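Local coordinates for protein tRNA (adenine(58)-N(1))-methyltransferase TrmI (Thermus thermophilus, PDB 2PWY) that methylates N1 of adenosine 58 in tRNA, using S-adenosyl-L-methionine as methyl donor, and is required for growth at extreme temperatures, at residues L123-A129 with N149-G155; L188-F193 with R253-G257. One frame throughout, in Å; residues are numbered along the deposited sequence.

Contact 1 of 2, residues L123-A129 with N149-G155; sequences LVESYEA and NVRFHLG. With SAH (S-adenosyl-L-homocysteine), chain E.
Strands 123-128 and 150-154 are the two parallel arms of a beta-alpha-beta unit, and they meet along their length from Val124 paired with Val150 to Glu128 paired with Leu154. Backbone bonds run from Val124 N to Asn149 O (2.9 Å) at one end to Gly155 N and Glu128 O (2.9 Å) at the other. On one face the rings of Tyr127 and His153 form an offset stack, their planes nearly parallel (6° apart) and their centroids 4.2 Å apart. His153 CB also lies over the tyrosine ring, 3.7 Å from its centroid, as a CH-pi contact, while His153 ND1 donates a weak bond to Ser126 O. Farther along this face, the side chains of Glu125 and Arg151 run side by side, pointing the same way, their carboxylate and guanidinium planes 38° apart; Glu125 OE1 is held by Tyr167. In this class I methyltransferase fold, helix 131-144 links the strands, and the acidic residue ending the first of them grips the cofactor ribose. Glu128, bent at chi2 (55°), turns its carboxylate away from strand 150-154, and takes SAH O3' on OE1 (2.6 Å) and SAH O2' on OE2 (2.7 Å). Gly106 N and Arg130 N fix the same two oxygens, OE1 and OE2 respectively.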
# COMPACT_ATOMS: atom_id res chain seq x y z
N LEU A 123 14.22 -28.62 -14.79
CA LEU A 123 15.59 -28.14 -14.84
C LEU A 123 15.64 -26.65 -14.59
O LEU A 123 14.86 -25.89 -15.17
CB LEU A 123 16.20 -28.44 -16.22
CG LEU A 123 17.57 -27.82 -16.50
CD1 LEU A 123 18.68 -28.50 -15.67
CD2 LEU A 123 17.90 -27.83 -17.99
N VAL A 124 16.56 -26.25 -13.73
CA VAL A 124 16.94 -24.84 -13.59
C VAL A 124 18.34 -24.73 -14.21
O VAL A 124 19.30 -25.33 -13.73
CB VAL A 124 16.96 -24.38 -12.09
CG1 VAL A 124 17.33 -22.88 -11.97
CG2 VAL A 124 15.62 -24.67 -11.40
N GLU A 125 18.43 -24.00 -15.32
CA GLU A 125 19.69 -23.76 -16.01
C GLU A 125 20.17 -22.39 -15.56
O GLU A 125 19.68 -21.38 -16.05
CB GLU A 125 19.42 -23.74 -17.51
CG GLU A 125 20.63 -23.87 -18.38
CD GLU A 125 20.89 -25.31 -18.72
OE1 GLU A 125 20.28 -25.81 -19.68
OE2 GLU A 125 21.68 -25.94 -18.00
N SER A 126 21.12 -22.35 -14.63
CA SER A 126 21.44 -21.11 -13.94
C SER A 126 22.84 -20.60 -14.28
O SER A 126 23.80 -21.37 -14.25
CB SER A 126 21.30 -21.31 -12.42
OG SER A 126 21.35 -20.07 -11.74
N TYR A 127 22.95 -19.31 -14.59
CA TYR A 127 24.24 -18.71 -14.98
C TYR A 127 24.69 -17.67 -13.99
O TYR A 127 23.88 -16.86 -13.54
CB TYR A 127 24.15 -18.07 -16.38
CG TYR A 127 24.11 -19.12 -17.45
CD1 TYR A 127 25.24 -19.41 -18.20
CD2 TYR A 127 22.95 -19.86 -17.68
CE1 TYR A 127 25.22 -20.41 -19.18
CE2 TYR A 127 22.92 -20.86 -18.65
CZ TYR A 127 24.06 -21.13 -19.38
OH TYR A 127 24.02 -22.13 -20.32
N GLU A 128 25.98 -17.68 -13.67
CA GLU A 128 26.55 -16.67 -12.79
C GLU A 128 27.95 -16.30 -13.25
O GLU A 128 28.80 -17.18 -13.40
CB GLU A 128 26.58 -17.20 -11.34
CG GLU A 128 27.35 -16.35 -10.34
CD GLU A 128 26.88 -14.91 -10.28
OE1 GLU A 128 25.69 -14.67 -9.94
OE2 GLU A 128 27.70 -14.01 -10.55
N ALA A 129 28.18 -15.00 -13.47
CA ALA A 129 29.46 -14.49 -14.01
C ALA A 129 30.60 -14.47 -13.00
O ALA A 129 31.77 -14.58 -13.37
CB ALA A 129 29.26 -13.08 -14.58
N ASN A 149 18.46 -31.08 -9.83
CA ASN A 149 17.73 -30.50 -10.94
C ASN A 149 18.20 -29.09 -11.25
O ASN A 149 17.52 -28.36 -11.95
CB ASN A 149 16.20 -30.53 -10.70
CG ASN A 149 15.76 -29.55 -9.62
OD1 ASN A 149 16.56 -29.12 -8.79
ND2 ASN A 149 14.48 -29.19 -9.64
N VAL A 150 19.36 -28.70 -10.72
CA VAL A 150 19.97 -27.42 -11.07
C VAL A 150 21.30 -27.65 -11.78
O VAL A 150 22.18 -28.34 -11.25
CB VAL A 150 20.24 -26.54 -9.82
CG1 VAL A 150 20.76 -25.18 -10.25
CG2 VAL A 150 18.97 -26.38 -8.97
N ARG A 151 21.43 -27.08 -12.98
CA ARG A 151 22.72 -27.08 -13.69
C ARG A 151 23.31 -25.68 -13.59
O ARG A 151 22.76 -24.73 -14.15
CB ARG A 151 22.55 -27.53 -15.14
CG ARG A 151 23.89 -27.81 -15.85
CD ARG A 151 23.74 -28.39 -17.27
NE ARG A 151 23.00 -29.66 -17.31
CZ ARG A 151 21.99 -29.93 -18.14
NH1 ARG A 151 21.59 -29.03 -19.03
NH2 ARG A 151 21.39 -31.11 -18.08
N PHE A 152 24.42 -25.55 -12.85
CA PHE A 152 25.07 -24.27 -12.64
C PHE A 152 26.11 -24.04 -13.73
O PHE A 152 26.80 -24.99 -14.13
CB PHE A 152 25.79 -24.22 -11.29
CG PHE A 152 24.89 -24.33 -10.09
CD1 PHE A 152 24.21 -23.21 -9.60
CD2 PHE A 152 24.76 -25.54 -9.40
CE1 PHE A 152 23.39 -23.29 -8.45
CE2 PHE A 152 23.94 -25.64 -8.26
CZ PHE A 152 23.26 -24.52 -7.79
N HIS A 153 26.21 -22.80 -14.19
CA HIS A 153 27.21 -22.40 -15.19
C HIS A 153 27.95 -21.16 -14.76
O HIS A 153 27.33 -20.15 -14.37
CB HIS A 153 26.55 -22.11 -16.54
CG HIS A 153 25.77 -23.25 -17.10
ND1 HIS A 153 24.46 -23.50 -16.75
CD2 HIS A 153 26.11 -24.21 -17.99
CE1 HIS A 153 24.03 -24.57 -17.40
NE2 HIS A 153 25.01 -25.02 -18.15
N LEU A 154 29.28 -21.23 -14.83
CA LEU A 154 30.12 -20.06 -14.57
C LEU A 154 30.31 -19.32 -15.88
O LEU A 154 30.90 -19.85 -16.83
CB LEU A 154 31.48 -20.47 -14.00
CG LEU A 154 32.47 -19.33 -13.79
CD1 LEU A 154 32.01 -18.38 -12.70
CD2 LEU A 154 33.84 -19.91 -13.45
N GLY A 155 29.81 -18.09 -15.93
CA GLY A 155 29.92 -17.29 -17.15
C GLY A 155 28.77 -16.33 -17.33
O GLY A 155 27.78 -16.38 -16.60
N SAH E . 18.44 -13.85 -7.45
CA SAH E . 19.75 -14.08 -6.77
CB SAH E . 20.52 -12.77 -6.61
CG SAH E . 21.11 -12.28 -7.94
SD SAH E . 22.22 -10.88 -7.63
C SAH E . 19.50 -14.73 -5.42
O SAH E . 18.33 -14.88 -5.02
OXT SAH E . 20.44 -15.14 -4.73
C5' SAH E . 22.71 -10.64 -9.36
C4' SAH E . 23.81 -11.62 -9.78
O4' SAH E . 23.87 -11.66 -11.19
C3' SAH E . 25.22 -11.26 -9.31
O3' SAH E . 25.78 -12.39 -8.65
C2' SAH E . 25.98 -10.92 -10.60
O2' SAH E . 27.33 -11.35 -10.59
C1' SAH E . 25.22 -11.73 -11.62
N9 SAH E . 25.19 -11.24 -13.01
C8 SAH E . 24.92 -9.97 -13.43
N7 SAH E . 24.90 -9.98 -14.78
C5 SAH E . 25.09 -11.24 -15.23
C6 SAH E . 25.16 -11.80 -16.51
N6 SAH E . 25.00 -11.05 -17.61
N1 SAH E . 25.39 -13.17 -16.61
C2 SAH E . 25.56 -13.95 -15.50
N3 SAH E . 25.50 -13.38 -14.24
C4 SAH E . 25.27 -12.05 -14.11

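Contact 2 of 2, residues L188-F193 with R253-G257; sequences LKPDRF and RRWKG. Unlike the reference sequence in segment 253-257: Gly257 (reference Ala).
Where strand 192-198 begins it pairs antiparallel with the end of strand 248-254: Phe193 and Arg253 form a non-hydrogen-bonded pair, Arg254 N reaches Arg192 O at 2.9 Å in an almost straight bond (176°), and Asp191 N reaches Arg254 O at 2.8 Å from above the carbonyl plane. A type II beta turn from Lys189 to Arg192 carries the chain from helix 181-187 into this strand of the methyltransferase sheet. Arg253 lies alongside both Phe193 and Asp191. Phe193 CZ sits over the centre of one guanidinium face, 3.4 Å from Arg253 CZ, with ring and guanidinium planes inclined at 58°. The bend at chi3 (-72°) brings Arg253 NH1 to the turn, where it bridges to Asp191 OD1 and gives a weak bond to Asp191 O. Glu68 of the second subunit pairs with Arg253 NH2, and His62 of that subunit bonds Asp191 OD1, so the turn also belongs to a subunit interface. A leucine in place of Arg253 would probably leave the Asp191 carboxylate and Glu68 of the second subunit without this cationic partner. Arg254 runs the other way past Leu188, its CB 3.8 Å from Leu188 CD2, and sends NE to Ala185 O. Pro190 CB rests 3.5 Å from Gly257 N, and one water donates to both Asp191 OD1 and Arg254 O.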
# COMPACT_ATOMS: atom_id res chain seq x y z
N LEU A 188 13.71 -18.74 -25.05
CA LEU A 188 12.35 -18.83 -24.55
C LEU A 188 11.32 -19.29 -25.60
O LEU A 188 11.23 -18.72 -26.69
CB LEU A 188 11.95 -17.48 -23.96
CG LEU A 188 10.58 -17.36 -23.27
CD1 LEU A 188 10.45 -18.39 -22.13
CD2 LEU A 188 10.41 -15.94 -22.75
N LYS A 189 10.51 -20.29 -25.24
CA LYS A 189 9.41 -20.74 -26.10
C LYS A 189 8.45 -19.60 -26.40
O LYS A 189 8.15 -18.80 -25.51
CB LYS A 189 8.65 -21.88 -25.42
CG LYS A 189 9.42 -23.18 -25.42
CD LYS A 189 8.71 -24.25 -24.62
CE LYS A 189 9.59 -25.49 -24.53
NZ LYS A 189 8.88 -26.55 -23.77
N PRO A 190 7.96 -19.50 -27.66
CA PRO A 190 6.90 -18.56 -28.00
C PRO A 190 5.73 -18.60 -27.01
O PRO A 190 5.29 -19.68 -26.60
CB PRO A 190 6.46 -19.02 -29.39
CG PRO A 190 7.74 -19.55 -30.00
CD PRO A 190 8.43 -20.25 -28.84
N ASP A 191 5.26 -17.41 -26.64
CA ASP A 191 4.07 -17.22 -25.79
C ASP A 191 4.36 -17.48 -24.30
O ASP A 191 3.48 -17.33 -23.47
CB ASP A 191 2.89 -18.08 -26.28
CG ASP A 191 1.57 -17.36 -26.12
OD1 ASP A 191 1.54 -16.13 -26.32
OD2 ASP A 191 0.57 -18.02 -25.77
N ARG A 192 5.61 -17.82 -23.98
CA ARG A 192 6.03 -17.99 -22.59
C ARG A 192 6.71 -16.72 -22.07
O ARG A 192 6.81 -15.73 -22.80
CB ARG A 192 6.89 -19.25 -22.43
CG ARG A 192 6.12 -20.53 -22.84
CD ARG A 192 4.95 -20.82 -21.88
NE ARG A 192 5.44 -21.13 -20.54
CZ ARG A 192 4.67 -21.27 -19.45
NH1 ARG A 192 3.36 -21.10 -19.51
NH2 ARG A 192 5.25 -21.57 -18.29
N PHE A 193 7.13 -16.71 -20.80
CA PHE A 193 7.45 -15.44 -20.14
C PHE A 193 8.89 -15.30 -19.71
O PHE A 193 9.54 -16.28 -19.35
CB PHE A 193 6.55 -15.22 -18.92
CG PHE A 193 5.10 -15.14 -19.25
CD1 PHE A 193 4.52 -13.92 -19.59
CD2 PHE A 193 4.32 -16.30 -19.29
CE1 PHE A 193 3.17 -13.86 -19.93
CE2 PHE A 193 2.99 -16.25 -19.62
CZ PHE A 193 2.41 -15.02 -19.94
N ARG A 253 6.17 -11.22 -22.56
CA ARG A 253 5.76 -12.45 -23.24
C ARG A 253 6.48 -12.56 -24.57
O ARG A 253 6.49 -11.60 -25.35
CB ARG A 253 4.25 -12.49 -23.45
CG ARG A 253 3.72 -13.85 -23.89
CD ARG A 253 2.28 -13.76 -24.39
NE ARG A 253 1.27 -13.53 -23.36
CZ ARG A 253 0.58 -14.48 -22.74
NH1 ARG A 253 0.82 -15.76 -22.97
NH2 ARG A 253 -0.34 -14.14 -21.84
N ARG A 254 7.06 -13.73 -24.83
CA ARG A 254 7.77 -14.04 -26.08
C ARG A 254 6.78 -14.05 -27.24
O ARG A 254 5.73 -14.68 -27.16
CB ARG A 254 8.46 -15.41 -25.96
CG ARG A 254 9.25 -15.90 -27.20
CD ARG A 254 10.37 -14.93 -27.55
NE ARG A 254 11.32 -15.39 -28.58
CZ ARG A 254 11.09 -15.41 -29.90
NH1 ARG A 254 9.91 -15.09 -30.41
NH2 ARG A 254 12.06 -15.79 -30.73
N TRP A 255 7.13 -13.35 -28.31
CA TRP A 255 6.32 -13.33 -29.53
C TRP A 255 6.10 -14.72 -30.10
O TRP A 255 6.94 -15.61 -29.92
CB TRP A 255 7.04 -12.50 -30.59
CG TRP A 255 6.88 -11.02 -30.46
CD1 TRP A 255 6.31 -10.32 -29.42
CD2 TRP A 255 7.34 -10.04 -31.39
NE1 TRP A 255 6.38 -8.97 -29.66
CE2 TRP A 255 7.01 -8.77 -30.86
CE3 TRP A 255 8.01 -10.10 -32.62
CZ2 TRP A 255 7.31 -7.58 -31.54
CZ3 TRP A 255 8.32 -8.91 -33.28
CH2 TRP A 255 7.97 -7.68 -32.74
N LYS A 256 4.95 -14.88 -30.77
CA LYS A 256 4.68 -16.02 -31.65
C LYS A 256 5.92 -16.36 -32.47
O LYS A 256 6.62 -15.47 -32.98
CB LYS A 256 3.53 -15.67 -32.61
CG LYS A 256 3.07 -16.81 -33.51
CD LYS A 256 2.02 -16.32 -34.52
CE LYS A 256 1.38 -17.48 -35.27
NZ LYS A 256 2.40 -18.26 -36.00
N GLY A 257 6.16 -17.66 -32.61
CA GLY A 257 7.33 -18.17 -33.29
C GLY A 257 7.34 -18.02 -34.80
O GLY A 257 6.29 -17.82 -35.44
O HOH W 1 2.96 -14.23 -27.82

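Both contacts belong to the same mixed sheet, with centres about 21 Å apart and nearest atoms about 10 Å apart, but they hold different strands of it. Contact 1 joins parallel strands at one edge of the sheet, is close in sequence, and ends in the cofactor pocket; contact 2 brings together distant parts of the chain, where the sheet becomes antiparallel, away from the annotated sites. Each is partly buried, with contact 2 lying farther from the chain's centre. A regular run of backbone bonds and an aromatic stack mark 123-129 with 149-155, untouched by other subunits. In 188-193 with 253-257, fewer backbone bonds accompany arginine-centred chemistry that extends to a second subunit.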